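Local coordinates for hypothetical protein (Leishmania major, PDB 3LJN) that is of unknown function but folds as an ankyrin repeat solenoid, consistent with a role in binding other proteins, at residues N127-H132 / L142-G147; T175-A180 / D190-T195; E182-E187 / I219-E224; V252-V257 / V289-V294. All coordinates share one frame; numbering follows the deposited sequence.

Contact 1 (N127-H132 / L142-G147)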
# COMPACT_ATOMS: atom_id res chain seq x y z
N ASN A 127 -10.02 -4.70 -13.82
CA ASN A 127 -9.20 -4.39 -15.00
C ASN A 127 -9.18 -2.90 -15.32
O ASN A 127 -9.09 -2.49 -16.48
CB ASN A 127 -9.70 -5.20 -16.19
CG ASN A 127 -9.46 -6.68 -16.01
OD1 ASN A 127 -10.40 -7.46 -15.89
ND2 ASN A 127 -8.19 -7.06 -15.95
N GLU A 128 -9.23 -2.09 -14.28
CA GLU A 128 -9.41 -0.65 -14.40
C GLU A 128 -9.80 -0.15 -13.02
O GLU A 128 -10.88 -0.46 -12.53
CB GLU A 128 -10.49 -0.30 -15.42
N ILE A 129 -8.89 0.58 -12.39
CA ILE A 129 -9.06 1.00 -11.01
C ILE A 129 -9.29 2.50 -11.02
O ILE A 129 -8.35 3.28 -10.98
CB ILE A 129 -7.81 0.66 -10.18
CG1 ILE A 129 -7.69 -0.87 -10.01
CG2 ILE A 129 -7.86 1.34 -8.81
CD1 ILE A 129 -6.33 -1.34 -9.50
N GLY A 130 -10.56 2.88 -11.10
CA GLY A 130 -10.95 4.27 -11.22
C GLY A 130 -10.61 4.82 -12.59
O GLY A 130 -11.37 4.65 -13.54
N SER A 131 -9.45 5.47 -12.69
CA SER A 131 -9.04 6.17 -13.91
C SER A 131 -7.89 5.47 -14.62
O SER A 131 -7.48 5.89 -15.70
CB SER A 131 -8.64 7.59 -13.55
OG SER A 131 -8.29 8.33 -14.70
N HIS A 132 -7.37 4.39 -14.03
CA HIS A 132 -6.18 3.72 -14.53
C HIS A 132 -6.53 2.32 -15.03
O HIS A 132 -7.67 1.90 -14.91
CB HIS A 132 -5.14 3.66 -13.42
CG HIS A 132 -4.77 5.01 -12.89
ND1 HIS A 132 -5.21 5.48 -11.67
CD2 HIS A 132 -4.05 6.01 -13.44
CE1 HIS A 132 -4.75 6.70 -11.48
NE2 HIS A 132 -4.04 7.05 -12.54
N LEU A 142 -7.09 0.84 1.28
CA LEU A 142 -6.10 1.89 1.15
C LEU A 142 -5.53 1.94 -0.28
O LEU A 142 -5.21 3.02 -0.76
CB LEU A 142 -4.99 1.72 2.19
CG LEU A 142 -4.12 2.94 2.54
CD1 LEU A 142 -4.95 4.16 2.90
CD2 LEU A 142 -3.15 2.61 3.68
N HIS A 143 -5.43 0.77 -0.95
CA HIS A 143 -5.05 0.68 -2.38
C HIS A 143 -6.07 1.39 -3.30
O HIS A 143 -5.69 2.15 -4.19
CB HIS A 143 -5.01 -0.78 -2.85
CG HIS A 143 -3.86 -1.59 -2.34
ND1 HIS A 143 -4.01 -2.55 -1.36
CD2 HIS A 143 -2.57 -1.65 -2.72
CE1 HIS A 143 -2.85 -3.13 -1.13
NE2 HIS A 143 -1.96 -2.61 -1.94
N TRP A 144 -7.35 1.08 -3.12
CA TRP A 144 -8.43 1.74 -3.86
C TRP A 144 -8.32 3.25 -3.76
O TRP A 144 -8.08 3.90 -4.77
CB TRP A 144 -9.78 1.31 -3.32
CG TRP A 144 -10.18 -0.01 -3.81
CD1 TRP A 144 -10.08 -1.21 -3.16
CD2 TRP A 144 -10.75 -0.30 -5.09
NE1 TRP A 144 -10.56 -2.23 -3.96
CE2 TRP A 144 -10.98 -1.69 -5.15
CE3 TRP A 144 -11.10 0.49 -6.20
CZ2 TRP A 144 -11.53 -2.31 -6.27
CZ3 TRP A 144 -11.65 -0.12 -7.31
CH2 TRP A 144 -11.86 -1.51 -7.34
N CYS A 145 -8.47 3.80 -2.56
CA CYS A 145 -8.30 5.24 -2.33
C CYS A 145 -7.19 5.85 -3.15
O CYS A 145 -7.35 6.90 -3.78
CB CYS A 145 -8.00 5.50 -0.87
SG CYS A 145 -9.38 5.07 0.18
N VAL A 146 -6.05 5.17 -3.16
CA VAL A 146 -4.89 5.64 -3.87
C VAL A 146 -5.18 5.76 -5.37
O VAL A 146 -4.66 6.67 -6.03
CB VAL A 146 -3.67 4.74 -3.58
CG1 VAL A 146 -2.61 4.88 -4.65
CG2 VAL A 146 -3.11 5.07 -2.20
N GLY A 147 -6.01 4.87 -5.90
CA GLY A 147 -6.39 4.90 -7.32
C GLY A 147 -7.51 5.85 -7.70
O GLY A 147 -7.60 6.28 -8.86

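Contact 2 (T175-A180 / D190-T195)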
# COMPACT_ATOMS: atom_id res chain seq x y z
N THR A 175 2.18 -2.99 -2.19
CA THR A 175 1.74 -2.14 -1.09
C THR A 175 1.04 -0.88 -1.60
O THR A 175 1.11 -0.58 -2.78
CB THR A 175 2.94 -1.76 -0.21
OG1 THR A 175 3.84 -0.91 -0.93
CG2 THR A 175 3.69 -3.00 0.21
N PRO A 176 0.33 -0.16 -0.72
CA PRO A 176 -0.24 1.09 -1.25
C PRO A 176 0.78 2.10 -1.74
O PRO A 176 0.50 2.81 -2.69
CB PRO A 176 -1.05 1.63 -0.07
CG PRO A 176 -1.48 0.41 0.64
CD PRO A 176 -0.35 -0.58 0.50
N LEU A 177 1.96 2.17 -1.13
CA LEU A 177 3.00 3.07 -1.63
C LEU A 177 3.36 2.68 -3.04
O LEU A 177 3.33 3.52 -3.94
CB LEU A 177 4.25 3.04 -0.74
CG LEU A 177 4.09 3.82 0.56
CD1 LEU A 177 5.25 3.53 1.49
CD2 LEU A 177 3.94 5.33 0.30
N MSE A 178 3.69 1.40 -3.24
CA MSE A 178 3.97 0.85 -4.57
C MSE A 178 2.86 1.24 -5.56
O MSE A 178 3.14 1.62 -6.69
CB MSE A 178 4.13 -0.67 -4.50
CG MSE A 178 5.50 -1.13 -4.00
SE MSE A 178 5.67 -3.11 -3.75
CE MSE A 178 7.44 -3.24 -2.88
N ARG A 179 1.61 1.17 -5.12
CA ARG A 179 0.47 1.53 -5.96
C ARG A 179 0.45 3.00 -6.37
O ARG A 179 0.07 3.32 -7.50
CB ARG A 179 -0.83 1.18 -5.24
CG ARG A 179 -2.07 1.27 -6.10
CD ARG A 179 -2.08 0.22 -7.22
NE ARG A 179 -3.12 -0.79 -7.02
CZ ARG A 179 -2.91 -2.02 -6.56
NH1 ARG A 179 -1.69 -2.46 -6.25
NH2 ARG A 179 -3.95 -2.85 -6.42
N ALA A 180 0.84 3.90 -5.46
CA ALA A 180 0.82 5.34 -5.73
C ALA A 180 1.94 5.72 -6.69
O ALA A 180 1.77 6.57 -7.57
CB ALA A 180 0.95 6.12 -4.44
N ASP A 190 2.94 11.41 -0.50
CA ASP A 190 3.44 12.30 0.54
C ASP A 190 2.54 12.24 1.75
O ASP A 190 3.01 12.03 2.88
CB ASP A 190 3.50 13.75 0.04
CG ASP A 190 4.52 13.96 -1.06
OD1 ASP A 190 5.48 13.15 -1.20
OD2 ASP A 190 4.36 14.98 -1.78
N LEU A 191 1.25 12.42 1.52
CA LEU A 191 0.25 12.35 2.57
C LEU A 191 0.42 11.07 3.39
O LEU A 191 0.44 11.12 4.61
CB LEU A 191 -1.16 12.43 1.98
CG LEU A 191 -2.29 12.55 3.00
CD1 LEU A 191 -2.09 13.77 3.85
CD2 LEU A 191 -3.62 12.60 2.30
N MSE A 192 0.58 9.93 2.73
CA MSE A 192 0.75 8.66 3.44
C MSE A 192 1.99 8.67 4.33
O MSE A 192 1.93 8.27 5.48
CB MSE A 192 0.81 7.47 2.47
CG MSE A 192 -0.57 6.98 2.04
SE MSE A 192 -0.57 5.44 0.81
CE MSE A 192 0.75 6.05 -0.49
N MSE A 193 3.12 9.12 3.79
CA MSE A 193 4.38 9.13 4.52
C MSE A 193 4.46 10.22 5.57
O MSE A 193 5.23 10.09 6.52
CB MSE A 193 5.54 9.30 3.57
CG MSE A 193 6.05 8.01 2.97
SE MSE A 193 7.12 8.47 1.38
CE MSE A 193 8.53 7.09 1.47
N ASP A 194 3.71 11.30 5.40
CA ASP A 194 3.74 12.40 6.37
C ASP A 194 2.65 12.26 7.45
O ASP A 194 2.85 12.65 8.59
CB ASP A 194 3.66 13.75 5.64
CG ASP A 194 4.74 13.89 4.53
OD1 ASP A 194 5.51 12.92 4.32
OD2 ASP A 194 4.82 14.96 3.87
N THR A 195 1.52 11.66 7.08
CA THR A 195 0.43 11.36 8.02
C THR A 195 0.73 10.18 8.92
O THR A 195 0.22 10.11 10.03
CB THR A 195 -0.88 11.03 7.26
OG1 THR A 195 -1.13 12.04 6.27
CG2 THR A 195 -2.07 10.96 8.20

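Contact 3 (E182-E187 / I219-E224)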
# COMPACT_ATOMS: atom_id res chain seq x y z
N GLU A 182 3.12 3.50 -8.97
CA GLU A 182 2.69 3.00 -10.30
C GLU A 182 1.76 4.00 -10.99
O GLU A 182 2.02 4.40 -12.11
CB GLU A 182 2.05 1.60 -10.21
CG GLU A 182 1.34 1.15 -11.50
CD GLU A 182 1.21 -0.39 -11.64
OE1 GLU A 182 1.47 -1.12 -10.65
OE2 GLU A 182 0.83 -0.87 -12.75
N PHE A 183 0.71 4.42 -10.31
CA PHE A 183 -0.16 5.48 -10.84
C PHE A 183 0.44 6.89 -10.69
O PHE A 183 -0.27 7.88 -10.84
CB PHE A 183 -1.52 5.46 -10.13
CG PHE A 183 -2.23 4.13 -10.16
CD1 PHE A 183 -3.00 3.73 -9.07
CD2 PHE A 183 -2.15 3.28 -11.27
CE1 PHE A 183 -3.67 2.52 -9.09
CE2 PHE A 183 -2.81 2.06 -11.29
CZ PHE A 183 -3.58 1.68 -10.19
N ARG A 184 1.73 6.99 -10.39
CA ARG A 184 2.40 8.28 -10.25
C ARG A 184 1.49 9.33 -9.64
O ARG A 184 1.33 10.43 -10.17
CB ARG A 184 2.98 8.75 -11.60
CG ARG A 184 3.78 7.65 -12.27
CD ARG A 184 5.04 8.09 -12.97
NE ARG A 184 5.65 7.10 -13.88
CZ ARG A 184 5.49 5.76 -13.88
NH1 ARG A 184 4.74 5.11 -13.00
NH2 ARG A 184 6.12 5.04 -14.81
N ASN A 185 0.90 8.97 -8.50
CA ASN A 185 0.07 9.87 -7.70
C ASN A 185 0.87 10.37 -6.52
O ASN A 185 0.91 9.71 -5.49
CB ASN A 185 -1.17 9.12 -7.21
CG ASN A 185 -2.01 9.93 -6.19
OD1 ASN A 185 -1.64 11.03 -5.78
ND2 ASN A 185 -3.13 9.35 -5.79
N ARG A 186 1.48 11.55 -6.64
CA ARG A 186 2.34 12.07 -5.57
C ARG A 186 1.59 12.53 -4.32
O ARG A 186 1.93 12.11 -3.23
CB ARG A 186 3.26 13.18 -6.06
CG ARG A 186 4.73 12.79 -6.02
CD ARG A 186 5.57 13.85 -5.33
NE ARG A 186 6.99 13.50 -5.29
CZ ARG A 186 7.82 13.59 -6.33
NH1 ARG A 186 7.39 14.00 -7.52
NH2 ARG A 186 9.10 13.24 -6.18
N GLU A 187 0.59 13.39 -4.47
CA GLU A 187 -0.19 13.87 -3.31
C GLU A 187 -0.56 12.75 -2.34
O GLU A 187 -0.49 12.92 -1.12
CB GLU A 187 -1.46 14.60 -3.76
CG GLU A 187 -1.22 16.07 -4.09
CD GLU A 187 -2.46 16.94 -3.88
OE1 GLU A 187 -3.32 16.99 -4.79
OE2 GLU A 187 -2.58 17.58 -2.81
N ILE A 219 13.42 4.70 -8.09
CA ILE A 219 14.52 4.82 -9.05
C ILE A 219 14.00 4.57 -10.47
O ILE A 219 14.20 5.40 -11.35
CB ILE A 219 15.70 3.86 -8.77
CG1 ILE A 219 16.31 4.11 -7.39
CG2 ILE A 219 16.78 4.04 -9.83
CD1 ILE A 219 17.55 3.28 -7.10
N LEU A 220 13.32 3.44 -10.67
CA LEU A 220 12.70 3.10 -11.97
C LEU A 220 11.70 4.15 -12.43
O LEU A 220 11.53 4.36 -13.63
CB LEU A 220 11.99 1.75 -11.91
CG LEU A 220 12.86 0.54 -11.65
CD1 LEU A 220 11.99 -0.70 -11.48
CD2 LEU A 220 13.88 0.36 -12.75
N ILE A 221 11.04 4.77 -11.46
CA ILE A 221 10.01 5.79 -11.69
C ILE A 221 10.61 7.17 -11.90
O ILE A 221 9.93 8.07 -12.38
CB ILE A 221 9.09 5.85 -10.47
CG1 ILE A 221 8.28 4.56 -10.38
CG2 ILE A 221 8.15 7.03 -10.53
CD1 ILE A 221 7.27 4.61 -9.29
N ASN A 222 11.88 7.31 -11.53
CA ASN A 222 12.59 8.59 -11.56
C ASN A 222 12.08 9.59 -10.52
O ASN A 222 11.96 10.79 -10.78
CB ASN A 222 12.60 9.20 -12.97
CG ASN A 222 13.66 10.29 -13.12
OD1 ASN A 222 14.57 10.42 -12.29
ND2 ASN A 222 13.54 11.08 -14.18
N TRP A 223 11.81 9.08 -9.33
CA TRP A 223 11.47 9.88 -8.18
C TRP A 223 12.66 9.89 -7.23
O TRP A 223 12.68 9.18 -6.23
CB TRP A 223 10.21 9.31 -7.52
CG TRP A 223 8.93 9.78 -8.18
CD1 TRP A 223 8.82 10.47 -9.37
CD2 TRP A 223 7.59 9.60 -7.70
NE1 TRP A 223 7.50 10.73 -9.64
CE2 TRP A 223 6.72 10.20 -8.64
CE3 TRP A 223 7.04 8.99 -6.56
CZ2 TRP A 223 5.33 10.21 -8.47
CZ3 TRP A 223 5.65 9.00 -6.40
CH2 TRP A 223 4.82 9.61 -7.35
N GLU A 224 13.67 10.70 -7.56
CA GLU A 224 14.95 10.69 -6.83
C GLU A 224 14.80 11.13 -5.37
O GLU A 224 15.39 10.52 -4.50
CB GLU A 224 16.01 11.56 -7.52
CG GLU A 224 17.45 11.32 -7.00
CD GLU A 224 18.52 12.16 -7.70
OE1 GLU A 224 18.18 13.13 -8.41
OE2 GLU A 224 19.72 11.86 -7.53

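Contact 4 (V252-V257 / V289-V294)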
# COMPACT_ATOMS: atom_id res chain seq x y z
N VAL A 252 23.01 4.06 -10.18
CA VAL A 252 24.01 4.32 -11.21
C VAL A 252 23.31 4.45 -12.55
O VAL A 252 23.42 5.49 -13.20
CB VAL A 252 25.08 3.19 -11.26
CG1 VAL A 252 25.94 3.33 -12.49
CG2 VAL A 252 25.95 3.24 -10.00
N ARG A 253 22.56 3.40 -12.92
CA ARG A 253 21.83 3.34 -14.19
C ARG A 253 20.80 4.44 -14.40
O ARG A 253 20.51 4.81 -15.53
CB ARG A 253 21.11 2.01 -14.31
CG ARG A 253 22.01 0.83 -14.59
CD ARG A 253 21.34 -0.09 -15.56
NE ARG A 253 20.39 -1.00 -14.93
CZ ARG A 253 19.26 -1.43 -15.49
NH1 ARG A 253 18.87 -1.00 -16.70
NH2 ARG A 253 18.49 -2.29 -14.82
N ALA A 254 20.22 4.95 -13.32
CA ALA A 254 19.27 6.05 -13.41
C ALA A 254 19.96 7.41 -13.48
O ALA A 254 19.27 8.43 -13.51
CB ALA A 254 18.33 6.02 -12.21
N ALA A 255 21.30 7.42 -13.54
CA ALA A 255 22.11 8.62 -13.30
C ALA A 255 21.92 8.97 -11.82
O ALA A 255 22.33 8.18 -10.97
CB ALA A 255 21.70 9.76 -14.21
N MSE A 256 21.28 10.08 -11.48
CA MSE A 256 20.88 10.28 -10.08
C MSE A 256 22.11 10.29 -9.20
O MSE A 256 22.49 9.27 -8.63
CB MSE A 256 19.89 9.18 -9.58
CG MSE A 256 18.47 9.22 -10.23
SE MSE A 256 17.04 8.24 -9.19
CE MSE A 256 18.21 7.10 -8.10
N VAL A 257 22.71 11.48 -9.08
CA VAL A 257 24.05 11.63 -8.52
C VAL A 257 24.04 11.61 -7.00
O VAL A 257 24.79 10.85 -6.38
CB VAL A 257 24.72 12.93 -9.01
CG1 VAL A 257 26.16 12.96 -8.58
CG2 VAL A 257 24.64 13.04 -10.52
N VAL A 289 23.42 -0.06 -19.02
CA VAL A 289 22.14 0.02 -19.72
C VAL A 289 21.31 1.12 -19.04
O VAL A 289 20.42 0.84 -18.25
CB VAL A 289 21.37 -1.34 -19.66
CG1 VAL A 289 20.04 -1.26 -20.42
CG2 VAL A 289 22.24 -2.46 -20.19
N TRP A 290 21.61 2.36 -19.39
CA TRP A 290 20.91 3.52 -18.82
C TRP A 290 19.40 3.40 -18.94
O TRP A 290 18.91 2.91 -19.94
CB TRP A 290 21.31 4.79 -19.54
CG TRP A 290 22.75 5.01 -19.61
CD1 TRP A 290 23.54 4.90 -20.70
CD2 TRP A 290 23.60 5.41 -18.53
NE1 TRP A 290 24.84 5.20 -20.38
CE2 TRP A 290 24.90 5.52 -19.05
CE3 TRP A 290 23.38 5.69 -17.18
CZ2 TRP A 290 26.00 5.89 -18.27
CZ3 TRP A 290 24.48 6.05 -16.39
CH2 TRP A 290 25.76 6.15 -16.94
N LEU A 291 18.67 3.89 -17.94
CA LEU A 291 17.20 3.84 -17.98
C LEU A 291 16.63 4.91 -18.93
O LEU A 291 17.31 5.86 -19.28
CB LEU A 291 16.59 3.97 -16.58
CG LEU A 291 17.11 2.99 -15.52
CD1 LEU A 291 16.48 3.30 -14.21
CD2 LEU A 291 16.86 1.56 -15.88
N ASP A 292 15.37 4.75 -19.32
CA ASP A 292 14.81 5.46 -20.48
C ASP A 292 14.64 6.97 -20.31
O ASP A 292 14.86 7.73 -21.26
CB ASP A 292 13.48 4.83 -20.87
CG ASP A 292 13.61 3.33 -21.13
OD1 ASP A 292 14.75 2.81 -20.92
OD2 ASP A 292 12.58 2.70 -21.53
N PHE A 293 14.22 7.39 -19.12
CA PHE A 293 14.19 8.80 -18.72
C PHE A 293 15.58 9.45 -18.62
O PHE A 293 15.66 10.63 -18.29
CB PHE A 293 13.49 8.92 -17.36
CG PHE A 293 14.17 8.12 -16.27
CD1 PHE A 293 15.29 8.63 -15.60
CD2 PHE A 293 13.72 6.85 -15.94
CE1 PHE A 293 15.93 7.90 -14.62
CE2 PHE A 293 14.37 6.11 -14.95
CZ PHE A 293 15.47 6.65 -14.29
N VAL A 294 16.66 8.68 -18.84
CA VAL A 294 18.04 9.20 -18.89
C VAL A 294 18.40 9.49 -20.34
O VAL A 294 18.21 8.62 -21.18
CB VAL A 294 19.07 8.15 -18.41
CG1 VAL A 294 20.40 8.78 -18.21
CG2 VAL A 294 18.62 7.47 -17.16

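Contact 1 (N127-H132 / L142-G147)
Gly147 N donates to His143 O at 3.2 Å in the last turn of helix 141-147, and the glycine it belongs to is where Ile129 and the neighbouring hairpin turn lie against that helix. Residues 129 to 132 form a type II' beta turn joining two short strands, a beta-hairpin reaching from the body of the ankyrin repeat fold. Its backbone bonds are weak: Ile129 N to His132 O measures 3.1 Å, and the return bond from His132 N to Ile129 O is longer. Ile129 carries the packing through one branch. CG2 stands anti to the backbone N (CG1 at chi1 -69°) and meets Gly147 CA at 4.1 Å; glycine has no side chain here. The same methyl approaches the indole of Trp144 obliquely, 4.2 Å from CE3. Trp144 directs its polar edge away from the hairpin, NE1 bonding to Asp122. His132 comes to the helix end edge-on, with ND1 3.8 Å from Gly147 O near the imidazole plane, too long for a hydrogen bond; its ring also stacks with Phe183. Ile129 O lies 3.7 Å from Gly147 O, so two acceptors face each other there and no bond joins them. No hydrogen bond crosses between the hairpin and the helix, which implies that the direct contact rests mainly on packing of the Ile129 CG2 branch, with His132 alongside, while Trp144 NE1, His143 NE2 (to Glu174 O) and Val146 O (from Asn185 ND2) have partners outside the two segments.

Contact 2 (T175-A180 / D190-T195)
Helices 176-180 and 190-195 run nearly antiparallel, at 148°, with axes 10.8 Å apart at closest approach and Leu177 CA 7.9 Å from Met192 CA. This is the antiparallel helix pair of the ankyrin fold, and its interface is wholly apolar. Met192, a selenomethionine, supplies the main bridge. A bend at chi3 (-48°) turns its terminal methyl into the face of the opposing helix. There CE of Met192 touches Leu177 CD2 at 3.4 Å and lies 4.0 Å from Ala180 CB, while SE lies 3.9 Å from Pro176 CB. The side chains of Leu177 and Met192 lie alongside one another, each pointing toward the other's helix. Leu177 also reaches a second selenomethionine, Met193 CG being 4.3 Å from Leu177 CD2. Met192 also touches Ile156 of helix 153-162, and Pro176 and Ala180 pack on helix 141-147, so the pair is built into the layered helices of the solenoid. At the start of the first helix Thr175 is the N-cap: its OG1 accepts from Met178 N and is also hydrogen-bonded to His214 NE2. The capping bond is nearly straight, 3.3 Å from Met178 N to Thr175 OG1 with 169° at the hydrogen.

Contact 3 (E182-E187 / I219-E224)
Trp223 is clasped from both faces, by Arg186 of the neighbouring helix pair on one and by Ile221 of its own segment on the other. The contact joins two successive turns between helices along the ankyrin solenoid, 182-187 and 219-224, and each contains a Schellman motif, with Arg184 and Asn222 as the residues of positive phi. Arg186 lies lengthwise along the indole. Its guanidinium sits flat over the five-membered ring in a cation-pi stack, CZ 4.2 Å from the ring centroid with the planes 18° apart. Nearer its backbone, CG makes a CH-pi contact over the six-membered ring, 3.8 Å from the centroid. A bend at chi2 (-130°) lays the chain down along this face, and arginine and tryptophan reach along each other from opposite ends. Outside the two segments, Arg186 NH2 has a further partner in Asp225, an ion pair that with the stack would fix the rotation of the guanidinium. Ile221 CG2 covers the opposite face, toward the rim of the indole; the same methyl also meets Arg184, whose CD lies 4.1 Å from Ile221 CG2 and whose guanidinium has this methyl over one face. Met181 packs against both Ile221 and Trp223 from the helix side. Asn185 is the N-cap of helix 186-195, its OD1 accepting from Ala188 N and its ND2 donating to Val146 O. Its backbone still meets the tryptophan edge-on, with Asn185 C 4.1 Å from Trp223 CH2.

Contact 4 (V252-V257 / V289-V294)
Arg253 pairs with the 289-294 segment twice, once through its backbone carbonyl and once through its side chain. The site is the end of helix 247-253 in the ankyrin repeat protein, where the chain reverses through Ala255 (positive phi) and a long loop from further on crosses it. Arg253 O accepts from Leu291 N at 3.2 Å, with 166° at the hydrogen; the donor stands above the carbonyl plane, 41° out of it. A weaker CA-H contact from Trp290 CA reaches the same oxygen at 3.6 Å. The side chain of Arg253 bends at chi2 and chi3 to carry NH1 back to the loop, where it donates to Val289 O at 2.9 Å. That bond is almost linear (177°) and lies in both the carbonyl and the guanidinium plane. Leu291 CD2 sits over one face of the same guanidinium, the leucine side chain running roughly perpendicular to that of the arginine. Within each segment the turn is closed by a backbone bond, Ala255 N to Val252 O on one side and Val294 N to Leu291 O on the other. Trp290 brings the edge of its indole to the helix end, CZ3 lying 3.4 Å from Val252 O, and Lys302 of helix 300-317 makes a cation-pi contact with the ring. Ala254 fills the apolar side: Leu291 CD1 lies 3.8 Å from its CB, and the Phe293 ring turns an edge to the same methyl, bringing CZ to 3.6 Å from Ala254 CB.

In the fold
Contacts 1 and 2 are buried, contact 4 partly so, and contact 3 lies at the surface. Chemistry follows place: contacts 1 and 2 are apolar with no hydrogen bond across, contact 3 relies on an arginine stacked on an indole, and contact 4 alone has hydrogen bonds between its segments. Contacts 2 and 3 both use helix 186-195, and Asn185 N probably bonds to Ala180 O. Contact 1 touches each of them, His143 packing on Pro176 and Phe183 lying near Gly147 and Ile129. Contact 3 in turn meets contact 4, where Asn222 and Ile219 reach Phe293. Contacts 1 and 4 stay about 18 Å apart at their nearest atoms.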